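Long-range contact in 378aa long hypothetical citrate synthase (Sulfolobus tokodaii, PDB 1VGM), which is of unknown function but belongs to the citrate synthase family of largely helical proteins: residues K228-I233 and E291-I296. Numbering follows the deposited sequence.
Sequences KQFVEI and EIAERI
Phe230 lays its side chain against Ile292 and Ala293, its root against the first and the far end of its ring against the second. At that root, Phe230 CB already lies 4.0 Å from Ile292 CG2. With CG anti to its carbonyl carbon, the ring is turned out toward Ala293, and along it CD2 keeps to the same methyl, Ile292 CG2, which approaches obliquely. Further out the partner changes: CE2 lies against the backbone CA of Ala293, while Phe230 CZ comes to 3.7 Å from Ala293 CB. Ala293 CB sits over one face of the Phe230 ring, 3.9 Å from the centroid and 18° off the normal, which meets the geometry of a CH-pi contact; it is displaced toward the rim near CZ and CE1. The backbone joins in as well, since Ile292 CD1 packs against the carbonyl O of Phe230.

These side chains join the C-terminal turns of helix 222-233 to the middle of helix 284-304, within the mainly helical fold of the citrate synthase family. The short axes approach to 9.7 Å and cross at 105°, nearly perpendicular, so only a short length of each helix meets: the two segments bury 269 Å² between them, and all five touching residues are buried. Phe315 meets the Phe230 ring edge-to-face, and helix 314-323 also packs on Ala293 and Ile296.

One turn along from Phe230, Ile233 uses its two branches differently. Ile233 CG2 meets Ile292 CG2 at 3.8 Å, the two side chains running past each other in opposite senses. The longer branch carries Ile233 CD1 to Ile292 CG2 (3.7 Å) and onward to Ile296, where the two side chains meet tip to tip. Ile296 is bent there (chi2 -59°), which presents both Ile296 CG1 and Ile296 CD1 to Ile233 CD1, at 3.8 Å each. Trp242 of helix 239-249 also touches Ile233.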
loop_
_atom_site.group_PDB
_atom_site.type_symbol
_atom_site.label_atom_id
_atom_site.label_comp_id
_atom_site.label_asym_id
_atom_site.label_seq_id
_atom_site.Cartn_x
_atom_site.Cartn_y
_atom_site.Cartn_z
ATOM N N LYS A 228 15.947 -1.022 -22.562
ATOM C CA LYS A 228 16.145 -2.354 -23.120
ATOM C C LYS A 228 15.969 -2.350 -24.637
ATOM O O LYS A 228 16.509 -3.210 -25.338
ATOM C CB LYS A 228 15.168 -3.346 -22.483
ATOM C CG LYS A 228 15.587 -3.783 -21.086
ATOM C CD LYS A 228 14.599 -4.744 -20.451
ATOM C CE LYS A 228 15.008 -5.025 -19.007
ATOM N NZ LYS A 228 14.170 -6.053 -18.324
ATOM N N GLN A 229 15.220 -1.377 -25.145
ATOM C CA GLN A 229 15.157 -1.163 -26.580
ATOM C C GLN A 229 16.559 -0.981 -27.147
ATOM O O GLN A 229 16.938 -1.659 -28.099
ATOM C CB GLN A 229 14.292 0.060 -26.903
ATOM C CG GLN A 229 12.818 -0.135 -26.597
ATOM C CD GLN A 229 12.027 1.149 -26.716
ATOM O OE1 GLN A 229 10.912 1.161 -27.238
ATOM N NE2 GLN A 229 12.600 2.239 -26.232
ATOM N N PHE A 230 17.327 -0.074 -26.554
ATOM C CA PHE A 230 18.667 0.231 -27.043
ATOM C C PHE A 230 19.601 -0.973 -26.938
ATOM O O PHE A 230 20.390 -1.229 -27.842
ATOM C CB PHE A 230 19.252 1.410 -26.262
ATOM C CG PHE A 230 18.304 2.568 -26.120
ATOM C CD1 PHE A 230 18.281 3.325 -24.956
ATOM C CD2 PHE A 230 17.420 2.892 -27.149
ATOM C CE1 PHE A 230 17.382 4.378 -24.810
ATOM C CE2 PHE A 230 16.517 3.944 -27.011
ATOM C CZ PHE A 230 16.502 4.689 -25.842
ATOM N N VAL A 231 19.510 -1.706 -25.834
ATOM C CA VAL A 231 20.284 -2.929 -25.666
ATOM C C VAL A 231 19.973 -3.916 -26.790
ATOM O O VAL A 231 20.869 -4.536 -27.360
ATOM C CB VAL A 231 19.971 -3.603 -24.319
ATOM C CG1 VAL A 231 20.723 -4.921 -24.208
ATOM C CG2 VAL A 231 20.346 -2.677 -23.171
ATOM N N GLU A 232 18.694 -4.052 -27.115
ATOM C CA GLU A 232 18.284 -4.955 -28.180
ATOM C C GLU A 232 18.762 -4.478 -29.560
ATOM O O GLU A 232 19.195 -5.279 -30.386
ATOM C CB GLU A 232 16.762 -5.102 -28.174
ATOM C CG GLU A 232 16.233 -6.109 -29.181
ATOM C CD GLU A 232 14.772 -6.456 -28.938
ATOM O OE1 GLU A 232 14.507 -7.367 -28.124
ATOM O OE2 GLU A 232 13.893 -5.816 -29.553
ATOM N N ILE A 233 18.683 -3.172 -29.804
ATOM C CA ILE A 233 19.191 -2.616 -31.050
ATOM C C ILE A 233 20.672 -2.925 -31.249
ATOM O O ILE A 233 21.087 -3.279 -32.352
ATOM C CB ILE A 233 18.975 -1.095 -31.108
ATOM C CG1 ILE A 233 17.477 -0.806 -31.172
ATOM C CG2 ILE A 233 19.668 -0.504 -32.330
ATOM C CD1 ILE A 233 17.085 0.524 -30.587
ATOM N N GLU A 291 24.121 7.041 -28.751
ATOM C CA GLU A 291 24.023 7.298 -30.181
ATOM C C GLU A 291 22.855 6.531 -30.793
ATOM O O GLU A 291 22.135 7.053 -31.650
ATOM C CB GLU A 291 25.323 6.912 -30.885
ATOM C CG GLU A 291 26.462 7.890 -30.663
ATOM C CD GLU A 291 27.669 7.579 -31.531
ATOM O OE1 GLU A 291 27.879 6.392 -31.857
ATOM O OE2 GLU A 291 28.405 8.522 -31.882
ATOM N N ILE A 292 22.668 5.296 -30.343
ATOM C CA ILE A 292 21.470 4.538 -30.659
ATOM C C ILE A 292 20.213 5.311 -30.258
ATOM O O ILE A 292 19.323 5.516 -31.076
ATOM C CB ILE A 292 21.497 3.164 -29.943
ATOM C CG1 ILE A 292 22.530 2.262 -30.615
ATOM C CG2 ILE A 292 20.126 2.507 -29.990
ATOM C CD1 ILE A 292 22.837 1.002 -29.830
ATOM N N ALA A 293 20.155 5.754 -29.003
ATOM C CA ALA A 293 19.010 6.510 -28.500
ATOM C C ALA A 293 18.739 7.784 -29.301
ATOM O O ALA A 293 17.580 8.110 -29.568
ATOM C CB ALA A 293 19.219 6.858 -27.025
ATOM N N GLU A 294 19.802 8.495 -29.677
ATOM C CA GLU A 294 19.693 9.683 -30.534
ATOM C C GLU A 294 18.993 9.392 -31.851
ATOM O O GLU A 294 18.136 10.156 -32.293
ATOM C CB GLU A 294 21.074 10.233 -30.879
ATOM C CG GLU A 294 21.787 10.977 -29.782
ATOM C CD GLU A 294 23.013 11.688 -30.315
ATOM O OE1 GLU A 294 22.935 12.909 -30.548
ATOM O OE2 GLU A 294 24.051 11.022 -30.512
ATOM N N ARG A 295 19.397 8.305 -32.498
ATOM C CA ARG A 295 18.867 7.984 -33.813
ATOM C C ARG A 295 17.413 7.589 -33.669
ATOM O O ARG A 295 16.575 7.967 -34.478
ATOM C CB ARG A 295 19.655 6.834 -34.453
ATOM C CG ARG A 295 19.143 6.410 -35.834
ATOM C CD ARG A 295 19.140 7.584 -36.815
ATOM N NE ARG A 295 18.715 7.192 -38.158
ATOM C CZ ARG A 295 18.513 8.042 -39.163
ATOM N NH1 ARG A 295 18.713 9.344 -38.990
ATOM N NH2 ARG A 295 18.105 7.592 -40.344
ATOM N N ILE A 296 17.116 6.821 -32.630
ATOM C CA ILE A 296 15.743 6.403 -32.383
ATOM C C ILE A 296 14.875 7.621 -32.078
ATOM O O ILE A 296 13.716 7.691 -32.495
ATOM C CB ILE A 296 15.662 5.416 -31.193
ATOM C CG1 ILE A 296 16.384 4.108 -31.543
ATOM C CG2 ILE A 296 14.201 5.156 -30.838
ATOM C CD1 ILE A 296 15.813 3.403 -32.759
#